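Local coordinates for uncharacterized protein YGR203W (Saccharomyces cerevisiae, PDB 3FS5), which removes phosphate from proteins as a single-domain phosphatase related to rhodanese and to the catalytic domain of Cdc25, at residues A[7-12]-A[99-104]; A[18-23]-A[83-88]; A[72-77]-A[114-119]. All coordinates share one frame; numbering follows the deposited sequence.

Contact 1 (A[7-12]-A[99-104]); sequences TNVKYL and SAAMLL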
loop_
_atom_site.group_PDB
_atom_site.type_symbol
_atom_site.label_atom_id
_atom_site.label_comp_id
_atom_site.label_asym_id
_atom_site.label_seq_id
_atom_site.Cartn_x
_atom_site.Cartn_y
_atom_site.Cartn_z
ATOM N N THR A 7 -6.629 13.872 -7.753
ATOM C CA THR A 7 -7.971 13.309 -7.604
ATOM C C THR A 7 -8.035 11.840 -8.030
ATOM O O THR A 7 -9.020 11.151 -7.756
ATOM C CB THR A 7 -9.020 14.110 -8.417
ATOM O OG1 THR A 7 -8.646 14.128 -9.799
ATOM C CG2 THR A 7 -9.109 15.535 -7.912
ATOM N N ASN A 8 -6.986 11.367 -8.696
ATOM C CA ASN A 8 -6.925 9.975 -9.139
ATOM C C ASN A 8 -6.582 9.033 -7.990
ATOM O O ASN A 8 -6.773 7.825 -8.094
ATOM C CB ASN A 8 -5.883 9.810 -10.247
ATOM C CG ASN A 8 -6.358 10.355 -11.570
ATOM O OD1 ASN A 8 -7.324 9.856 -12.140
ATOM N ND2 ASN A 8 -5.685 11.387 -12.065
ATOM N N VAL A 9 -6.068 9.591 -6.901
ATOM C CA VAL A 9 -5.704 8.799 -5.736
ATOM C C VAL A 9 -6.935 8.575 -4.865
ATOM O O VAL A 9 -7.552 9.534 -4.385
ATOM C CB VAL A 9 -4.612 9.509 -4.909
ATOM C CG1 VAL A 9 -4.262 8.684 -3.673
ATOM C CG2 VAL A 9 -3.378 9.737 -5.775
ATOM N N LYS A 10 -7.284 7.304 -4.675
ATOM C CA LYS A 10 -8.441 6.915 -3.871
ATOM C C LYS A 10 -8.025 6.482 -2.467
ATOM O O LYS A 10 -6.858 6.180 -2.227
ATOM C CB LYS A 10 -9.187 5.762 -4.547
ATOM C CG LYS A 10 -9.797 6.109 -5.894
ATOM C CD LYS A 10 -10.927 7.103 -5.742
ATOM C CE LYS A 10 -12.114 6.694 -6.600
ATOM N NZ LYS A 10 -12.604 5.337 -6.210
ATOM N N TYR A 11 -8.992 6.444 -1.553
ATOM C CA TYR A 11 -8.735 6.060 -0.170
ATOM C C TYR A 11 -9.546 4.851 0.254
ATOM O O TYR A 11 -10.721 4.721 -0.084
ATOM C CB TYR A 11 -9.004 7.239 0.770
ATOM C CG TYR A 11 -7.975 8.324 0.614
ATOM C CD1 TYR A 11 -7.933 9.111 -0.537
ATOM C CD2 TYR A 11 -6.992 8.520 1.581
ATOM C CE1 TYR A 11 -6.929 10.064 -0.725
ATOM C CE2 TYR A 11 -5.988 9.466 1.405
ATOM C CZ TYR A 11 -5.963 10.231 0.251
ATOM O OH TYR A 11 -4.964 11.162 0.076
ATOM N N LEU A 12 -8.895 3.972 1.005
ATOM C CA LEU A 12 -9.495 2.729 1.455
ATOM C C LEU A 12 -9.479 2.598 2.980
ATOM O O LEU A 12 -8.521 3.016 3.635
ATOM C CB LEU A 12 -8.704 1.570 0.830
ATOM C CG LEU A 12 -9.223 0.136 0.879
ATOM C CD1 LEU A 12 -10.474 0.019 0.024
ATOM C CD2 LEU A 12 -8.150 -0.805 0.362
ATOM N N SER A 99 1.578 11.258 -1.048
ATOM C CA SER A 99 2.765 11.738 -1.761
ATOM C C SER A 99 3.476 10.568 -2.441
ATOM O O SER A 99 3.989 10.709 -3.544
ATOM C CB SER A 99 3.742 12.441 -0.811
ATOM O OG SER A 99 3.167 13.622 -0.296
ATOM N N ALA A 100 3.503 9.409 -1.788
ATOM C CA ALA A 100 4.147 8.242 -2.390
ATOM C C ALA A 100 3.338 7.820 -3.613
ATOM O O ALA A 100 3.900 7.482 -4.651
ATOM C CB ALA A 100 4.220 7.092 -1.390
ATOM N N ALA A 101 2.016 7.848 -3.485
ATOM C CA ALA A 101 1.143 7.475 -4.591
ATOM C C ALA A 101 1.350 8.420 -5.775
ATOM O O ALA A 101 1.327 7.987 -6.921
ATOM C CB ALA A 101 -0.311 7.504 -4.144
ATOM N N MET A 102 1.549 9.706 -5.499
ATOM C CA MET A 102 1.765 10.682 -6.567
ATOM C C MET A 102 3.096 10.444 -7.282
ATOM O O MET A 102 3.215 10.685 -8.487
ATOM C CB MET A 102 1.724 12.112 -6.016
ATOM C CG MET A 102 0.323 12.613 -5.682
ATOM S SD MET A 102 -0.821 12.500 -7.089
ATOM C CE MET A 102 -0.355 13.939 -8.049
ATOM N N LEU A 103 4.093 9.977 -6.536
ATOM C CA LEU A 103 5.405 9.694 -7.112
ATOM C C LEU A 103 5.283 8.596 -8.157
ATOM O O LEU A 103 5.858 8.697 -9.240
ATOM C CB LEU A 103 6.394 9.251 -6.029
ATOM C CG LEU A 103 7.016 10.330 -5.141
ATOM C CD1 LEU A 103 7.880 9.671 -4.069
ATOM C CD2 LEU A 103 7.858 11.274 -5.997
ATOM N N LEU A 104 4.536 7.546 -7.827
ATOM C CA LEU A 104 4.336 6.444 -8.758
ATOM C C LEU A 104 3.497 6.900 -9.944
ATOM O O LEU A 104 3.819 6.602 -11.092
ATOM C CB LEU A 104 3.637 5.272 -8.077
ATOM C CG LEU A 104 3.331 4.098 -9.017
ATOM C CD1 LEU A 104 4.639 3.472 -9.486
ATOM C CD2 LEU A 104 2.474 3.065 -8.312
#
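Val9 meets Ala101 and Met102 through aliphatic carbon and sulfur alone. Its CG2 lies 4.1 Å from Ala101 CB and 4.0 Å from Met102 SD, while its other methyl, CG1, stands 4.2 Å from the same Ala101 CB. Both branches therefore face the helix: with CG1 opposite the backbone N (chi1 179°), CG2 is left beside that nitrogen and reaches the sulfur. Met102 does not set out straight at Val9, but chi1 and the bend at chi2 (-55°) bring SD to Val9 CG2; chi3 (-79°) sets only where CE goes. The sulfur does the touching, since CE lies farther from CG2. Ile6, just before the segment, also packs on Met102.

No hydrogen bond joins 7-12 to 99-104. The backbone polar groups are used in the sheet and in the helix: Lys10 and Leu12 pair with strand 116-121, placing 10-12 at the edge of the parallel sheet, and Leu103 N bonds to Ser99 O inside helix 96-106. Val9 also touches Val120, and Ala101 packs on Phe88.

With a small alanine next to a flexible thioether, the helix can lie close to the sheet edge, the CA atoms of Val9 and Ala101 being 7.1 Å apart; cohesion here is dispersive and hydrophobic.

Contact 2 (A[18-23]-A[83-88]); sequences HRWMQE and ALNVIF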
loop_
_atom_site.group_PDB
_atom_site.type_symbol
_atom_site.label_atom_id
_atom_site.label_comp_id
_atom_site.label_asym_id
_atom_site.label_seq_id
_atom_site.Cartn_x
_atom_site.Cartn_y
_atom_site.Cartn_z
ATOM N N HIS A 18 -9.111 -5.611 4.460
ATOM C CA HIS A 18 -9.177 -6.908 5.113
ATOM C C HIS A 18 -10.083 -7.848 4.326
ATOM O O HIS A 18 -9.790 -9.032 4.186
ATOM C CB HIS A 18 -9.686 -6.747 6.552
ATOM C CG HIS A 18 -9.917 -8.046 7.255
ATOM N ND1 HIS A 18 -11.124 -8.708 7.213
ATOM C CD2 HIS A 18 -9.081 -8.830 7.976
ATOM C CE1 HIS A 18 -11.022 -9.845 7.876
ATOM N NE2 HIS A 18 -9.793 -9.945 8.348
ATOM N N ARG A 19 -11.181 -7.317 3.804
ATOM C CA ARG A 19 -12.108 -8.124 3.024
ATOM C C ARG A 19 -11.407 -8.597 1.749
ATOM O O ARG A 19 -11.513 -9.765 1.373
ATOM C CB ARG A 19 -13.358 -7.311 2.676
ATOM C CG ARG A 19 -14.443 -8.118 1.984
ATOM C CD ARG A 19 -15.696 -7.284 1.734
ATOM N NE ARG A 19 -16.664 -8.007 0.909
ATOM C CZ ARG A 19 -17.447 -8.994 1.342
ATOM N NH1 ARG A 19 -18.288 -9.588 0.503
ATOM N NH2 ARG A 19 -17.403 -9.380 2.614
ATOM N N TRP A 20 -10.681 -7.693 1.091
ATOM C CA TRP A 20 -9.948 -8.043 -0.126
ATOM C C TRP A 20 -8.937 -9.150 0.153
ATOM O O TRP A 20 -8.715 -10.034 -0.678
ATOM C CB TRP A 20 -9.176 -6.834 -0.670
ATOM C CG TRP A 20 -10.014 -5.741 -1.252
ATOM C CD1 TRP A 20 -11.377 -5.642 -1.239
ATOM C CD2 TRP A 20 -9.532 -4.577 -1.935
ATOM N NE1 TRP A 20 -11.771 -4.485 -1.873
ATOM C CE2 TRP A 20 -10.658 -3.814 -2.308
ATOM C CE3 TRP A 20 -8.255 -4.106 -2.268
ATOM C CZ2 TRP A 20 -10.547 -2.604 -3.000
ATOM C CZ3 TRP A 20 -8.146 -2.899 -2.959
ATOM C CH2 TRP A 20 -9.288 -2.165 -3.315
ATOM N N MET A 21 -8.296 -9.083 1.314
ATOM C CA MET A 21 -7.300 -10.084 1.671
ATOM C C MET A 21 -7.941 -11.449 1.909
ATOM O O MET A 21 -7.388 -12.477 1.515
ATOM C CB MET A 21 -6.515 -9.620 2.901
ATOM C CG MET A 21 -5.582 -8.447 2.591
ATOM S SD MET A 21 -4.688 -7.790 4.011
ATOM C CE MET A 21 -3.454 -9.067 4.250
ATOM N N GLN A 22 -9.114 -11.451 2.537
ATOM C CA GLN A 22 -9.834 -12.693 2.803
ATOM C C GLN A 22 -10.248 -13.372 1.493
ATOM O O GLN A 22 -10.145 -14.590 1.361
ATOM C CB GLN A 22 -11.086 -12.414 3.646
ATOM C CG GLN A 22 -10.814 -12.014 5.097
ATOM C CD GLN A 22 -10.334 -13.178 5.949
ATOM O OE1 GLN A 22 -9.267 -13.738 5.709
ATOM N NE2 GLN A 22 -11.129 -13.551 6.946
ATOM N N GLU A 23 -10.708 -12.580 0.526
ATOM C CA GLU A 23 -11.153 -13.109 -0.765
ATOM C C GLU A 23 -10.038 -13.349 -1.777
ATOM O O GLU A 23 -10.193 -14.157 -2.695
ATOM C CB GLU A 23 -12.191 -12.173 -1.388
ATOM C CG GLU A 23 -13.452 -12.023 -0.566
ATOM C CD GLU A 23 -14.519 -11.228 -1.284
ATOM O OE1 GLU A 23 -14.287 -10.037 -1.574
ATOM O OE2 GLU A 23 -15.595 -11.796 -1.559
ATOM N N ALA A 83 -6.827 -4.328 -14.008
ATOM C CA ALA A 83 -5.866 -3.393 -13.439
ATOM C C ALA A 83 -5.421 -3.829 -12.049
ATOM O O ALA A 83 -6.176 -4.466 -11.315
ATOM C CB ALA A 83 -6.478 -2.003 -13.376
ATOM N N LEU A 84 -4.189 -3.489 -11.693
ATOM C CA LEU A 84 -3.665 -3.838 -10.380
ATOM C C LEU A 84 -3.971 -2.694 -9.418
ATOM O O LEU A 84 -3.726 -1.523 -9.721
ATOM C CB LEU A 84 -2.147 -4.065 -10.445
ATOM C CG LEU A 84 -1.416 -4.299 -9.115
ATOM C CD1 LEU A 84 -1.762 -5.683 -8.549
ATOM C CD2 LEU A 84 0.093 -4.177 -9.331
ATOM N N ASN A 85 -4.525 -3.036 -8.265
ATOM C CA ASN A 85 -4.843 -2.031 -7.269
ATOM C C ASN A 85 -3.683 -1.918 -6.286
ATOM O O ASN A 85 -3.452 -2.813 -5.477
ATOM C CB ASN A 85 -6.134 -2.408 -6.553
ATOM C CG ASN A 85 -7.316 -2.425 -7.493
ATOM O OD1 ASN A 85 -7.476 -3.348 -8.298
ATOM N ND2 ASN A 85 -8.143 -1.393 -7.415
ATOM N N VAL A 86 -2.956 -0.809 -6.377
ATOM C CA VAL A 86 -1.799 -0.564 -5.521
ATOM C C VAL A 86 -2.197 0.243 -4.290
ATOM O O VAL A 86 -2.767 1.325 -4.411
ATOM C CB VAL A 86 -0.711 0.198 -6.296
ATOM C CG1 VAL A 86 0.556 0.294 -5.453
ATOM C CG2 VAL A 86 -0.435 -0.504 -7.627
ATOM N N ILE A 87 -1.885 -0.283 -3.111
ATOM C CA ILE A 87 -2.239 0.380 -1.854
ATOM C C ILE A 87 -1.019 0.857 -1.066
ATOM O O ILE A 87 -0.192 0.050 -0.629
ATOM C CB ILE A 87 -3.050 -0.575 -0.962
ATOM C CG1 ILE A 87 -4.222 -1.152 -1.761
ATOM C CG2 ILE A 87 -3.542 0.156 0.272
ATOM C CD1 ILE A 87 -4.582 -2.553 -1.365
ATOM N N PHE A 88 -0.924 2.168 -0.869
ATOM C CA PHE A 88 0.182 2.765 -0.125
ATOM C C PHE A 88 -0.255 3.102 1.293
ATOM O O PHE A 88 -1.396 3.500 1.512
ATOM C CB PHE A 88 0.635 4.070 -0.789
ATOM C CG PHE A 88 1.234 3.889 -2.152
ATOM C CD1 PHE A 88 2.586 3.604 -2.299
ATOM C CD2 PHE A 88 0.444 3.997 -3.291
ATOM C CE1 PHE A 88 3.145 3.428 -3.560
ATOM C CE2 PHE A 88 0.994 3.821 -4.558
ATOM C CZ PHE A 88 2.345 3.536 -4.690
#
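This is a buried helix-on-sheet contact in the rhodanese-type alpha/beta fold, where the tryptophan Trp20 of helix 14-23 reaches down to strand 84-88, a strand flanked in the parallel sheet by 33-37 and 116-121. The backbones stay well apart: even the closest pair of CA atoms, those of Trp20 and Asn85, is separated by 10.6 Å, and the indole spans the gap.

The strand offers Asn85 and Ile87 to this helix. Val86 between them points away and touches Leu73 of helix 63-78, which shows that the helices 14-23 and 63-78 cover opposite sides of the sheet. Backbone bonds from Leu84 and Val86 to Arg117, and from Asn85 to Gln34, hold the strand between its neighbours.

On the helix, chi1 (-70°) and chi2 (7°) of Trp20 together bring the six-membered ring of the indole, with CZ3 and CE3, to the strand. Asn85 takes part through its CB, 4.1 Å from Trp20 CZ3; its amide plane is turned 71° from the indole plane. The indole also packs edge-to-face with Trp119 of the adjoining strand, and Thr27 touches it from the loop that follows the helix. No hydrogen bond crosses between 18-23 and 83-88, and the helix turn is held by its own bonds, such as Glu23 N to Arg19 O.

Ile87 brings up only the end of its longer branch: CD1 comes within 3.9 Å of Trp20 CZ3 and 4.1 Å of Trp20 CE3, approaching the ring obliquely.

Contact 3 (A[72-77]-A[114-119]); sequences RLLEKQ and SRCRLW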
loop_
_atom_site.group_PDB
_atom_site.type_symbol
_atom_site.label_atom_id
_atom_site.label_comp_id
_atom_site.label_asym_id
_atom_site.label_seq_id
_atom_site.Cartn_x
_atom_site.Cartn_y
_atom_site.Cartn_z
ATOM N N ARG A 72 8.255 -3.813 -10.878
ATOM C CA ARG A 72 7.699 -4.956 -10.164
ATOM C C ARG A 72 6.184 -4.954 -10.204
ATOM O O ARG A 72 5.562 -5.994 -10.427
ATOM C CB ARG A 72 8.148 -4.972 -8.701
ATOM C CG ARG A 72 9.557 -5.462 -8.473
ATOM C CD ARG A 72 9.807 -5.689 -6.989
ATOM N NE ARG A 72 9.076 -6.845 -6.476
ATOM C CZ ARG A 72 9.078 -7.221 -5.200
ATOM N NH1 ARG A 72 8.389 -8.287 -4.817
ATOM N NH2 ARG A 72 9.761 -6.525 -4.300
ATOM N N LEU A 73 5.592 -3.787 -9.968
ATOM C CA LEU A 73 4.143 -3.660 -9.974
ATOM C C LEU A 73 3.551 -4.017 -11.334
ATOM O O LEU A 73 2.627 -4.825 -11.418
ATOM C CB LEU A 73 3.732 -2.233 -9.583
ATOM C CG LEU A 73 3.965 -1.862 -8.110
ATOM C CD1 LEU A 73 3.590 -0.407 -7.878
ATOM C CD2 LEU A 73 3.135 -2.779 -7.208
ATOM N N LEU A 74 4.088 -3.423 -12.397
ATOM C CA LEU A 74 3.580 -3.676 -13.743
ATOM C C LEU A 74 3.782 -5.120 -14.177
ATOM O O LEU A 74 2.982 -5.666 -14.936
ATOM C CB LEU A 74 4.233 -2.721 -14.747
ATOM C CG LEU A 74 3.803 -1.258 -14.595
ATOM C CD1 LEU A 74 4.569 -0.369 -15.565
ATOM C CD2 LEU A 74 2.298 -1.153 -14.845
ATOM N N GLU A 75 4.848 -5.737 -13.685
ATOM C CA GLU A 75 5.136 -7.123 -14.021
ATOM C C GLU A 75 4.060 -8.015 -13.401
ATOM O O GLU A 75 3.604 -8.981 -14.016
ATOM C CB GLU A 75 6.524 -7.499 -13.505
ATOM C CG GLU A 75 7.025 -8.842 -13.986
ATOM C CD GLU A 75 8.532 -8.959 -13.876
ATOM O OE1 GLU A 75 9.235 -8.191 -14.569
ATOM O OE2 GLU A 75 9.011 -9.811 -13.097
ATOM N N LYS A 76 3.646 -7.675 -12.185
ATOM C CA LYS A 76 2.604 -8.427 -11.489
ATOM C C LYS A 76 1.254 -8.196 -12.175
ATOM O O LYS A 76 0.436 -9.112 -12.297
ATOM C CB LYS A 76 2.523 -7.972 -10.024
ATOM C CG LYS A 76 1.478 -8.691 -9.170
ATOM C CD LYS A 76 1.570 -8.227 -7.711
ATOM C CE LYS A 76 0.758 -9.099 -6.749
ATOM N NZ LYS A 76 -0.709 -8.936 -6.906
ATOM N N GLN A 77 1.028 -6.967 -12.628
ATOM C CA GLN A 77 -0.228 -6.619 -13.286
ATOM C C GLN A 77 -0.397 -7.375 -14.604
ATOM O O GLN A 77 -1.485 -7.866 -14.915
ATOM C CB GLN A 77 -0.288 -5.103 -13.527
ATOM C CG GLN A 77 -1.625 -4.594 -14.063
ATOM C CD GLN A 77 -1.751 -4.705 -15.576
ATOM O OE1 GLN A 77 -2.855 -4.660 -16.122
ATOM N NE2 GLN A 77 -0.620 -4.836 -16.260
ATOM N N SER A 114 -3.707 3.232 -17.398
ATOM C CA SER A 114 -4.868 2.353 -17.286
ATOM C C SER A 114 -4.574 1.007 -16.625
ATOM O O SER A 114 -5.492 0.249 -16.312
ATOM C CB SER A 114 -5.463 2.104 -18.675
ATOM O OG SER A 114 -4.511 1.479 -19.521
ATOM N N ARG A 115 -3.299 0.707 -16.405
ATOM C CA ARG A 115 -2.936 -0.568 -15.798
ATOM C C ARG A 115 -2.976 -0.621 -14.273
ATOM O O ARG A 115 -2.899 -1.705 -13.688
ATOM C CB ARG A 115 -1.548 -0.992 -16.277
ATOM C CG ARG A 115 -1.521 -1.432 -17.729
ATOM C CD ARG A 115 -0.539 -2.573 -17.901
ATOM N NE ARG A 115 0.757 -2.126 -18.372
ATOM C CZ ARG A 115 1.881 -2.821 -18.254
ATOM N NH1 ARG A 115 3.007 -2.321 -18.735
ATOM N NH2 ARG A 115 1.890 -3.995 -17.633
ATOM N N CYS A 116 -3.093 0.537 -13.633
ATOM C CA CYS A 116 -3.118 0.602 -12.172
ATOM C C CYS A 116 -4.212 1.508 -11.627
ATOM O O CYS A 116 -4.704 2.396 -12.322
ATOM C CB CYS A 116 -1.781 1.136 -11.633
ATOM S SG CYS A 116 -0.309 0.179 -12.019
ATOM N N ARG A 117 -4.579 1.261 -10.372
ATOM C CA ARG A 117 -5.551 2.072 -9.641
ATOM C C ARG A 117 -4.765 2.334 -8.363
ATOM O O ARG A 117 -4.217 1.408 -7.783
ATOM C CB ARG A 117 -6.827 1.292 -9.310
ATOM C CG ARG A 117 -7.607 0.785 -10.513
ATOM C CD ARG A 117 -8.890 0.083 -10.068
ATOM N NE ARG A 117 -9.407 -0.808 -11.100
ATOM C CZ ARG A 117 -9.900 -0.400 -12.264
ATOM N NH1 ARG A 117 -10.341 -1.288 -13.149
ATOM N NH2 ARG A 117 -9.966 0.895 -12.536
ATOM N N LEU A 118 -4.690 3.586 -7.931
ATOM C CA LEU A 118 -3.914 3.903 -6.740
ATOM C C LEU A 118 -4.761 4.207 -5.516
ATOM O O LEU A 118 -5.700 5.000 -5.583
ATOM C CB LEU A 118 -2.986 5.086 -7.030
ATOM C CG LEU A 118 -2.041 4.900 -8.219
ATOM C CD1 LEU A 118 -1.204 6.162 -8.407
ATOM C CD2 LEU A 118 -1.142 3.690 -7.983
ATOM N N TRP A 119 -4.412 3.572 -4.399
ATOM C CA TRP A 119 -5.117 3.773 -3.139
ATOM C C TRP A 119 -4.174 4.087 -1.983
ATOM O O TRP A 119 -2.986 3.748 -2.013
ATOM C CB TRP A 119 -5.893 2.518 -2.722
ATOM C CG TRP A 119 -6.843 1.960 -3.725
ATOM C CD1 TRP A 119 -6.538 1.192 -4.812
ATOM C CD2 TRP A 119 -8.266 2.088 -3.707
ATOM N NE1 TRP A 119 -7.688 0.829 -5.472
ATOM C CE2 TRP A 119 -8.764 1.367 -4.816
ATOM C CE3 TRP A 119 -9.170 2.741 -2.859
ATOM C CZ2 TRP A 119 -10.130 1.279 -5.099
ATOM C CZ3 TRP A 119 -10.529 2.652 -3.138
ATOM C CH2 TRP A 119 -10.996 1.925 -4.252
#
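The guanidinium of Arg115 is covered on one face by Leu74, whose CD2 stands 3.8 Å above its plane, over the central carbon CZ. At the edge, near that plane, lies the end of the Gln77 amide, and the amide plane is turned 67° from that of the guanidinium. The cation thus meets a hydrocarbon branch over its face and a polar group at its rim.

The approach of Leu74 is broad. Besides CD2, its CD1 lies 4.0 Å from Arg115 NH1 and its CB 3.9 Å from Arg115 NH2, so the leucine covers that face with CB and both methyls near the guanidinium atoms, the two side chains crossing at about a right angle. Arg115 arrives there by a folded route: bends at chi2 (-144°) and chi3, both away from staggered values, bring its end round to the helix. Gln77 extends from the helix with CG opposite its backbone N (chi1 -173°), which puts CG 3.2 Å from Arg115 O, and the bend at chi2 turns its amide across the arginine chain. A second, apolar patch adjoins this one, where Leu74 CD2 is also 4.1 Å from Cys116 SG. One branch of Leu74 therefore serves both the guanidinium and the thiol.

The backbone of Arg115 pairs with Leu84 of the neighbouring strand 84-88; Arg117, one strand position past Cys116, turns elsewhere, to a salt bridge with Glu31. On the helix, Leu73 packs on Val86 of strand 84-88 and on Leu104 of helix 96-106, so that helix 63-78 lies on the same side of the sheet as 96-106, with its last turns resting against the start of strand 116-121.

All three contacts fasten helices to one parallel sheet: contacts 1 and 3 on one side, contact 2 on the other. Strand 116-121 joins them, with Lys10 N 2.9 Å from Leu118 O between contacts 1 and 3, and Val86 O 2.8 Å from Trp119 N between contacts 2 and 3. Phe88 packs against helix 96-106, its CZ 3.7 Å from Leu104 CD2, and Leu12 CD2 reaches Trp20 CZ3 at 3.9 Å. The centres lie about 12 to 15 Å apart. Strand 84-88 and helix 96-106 flank the loop carrying Cys90, modified here as a hydroxyethyl-thiocysteine; in rhodanese and Cdc25 relatives the corresponding loop forms the active site.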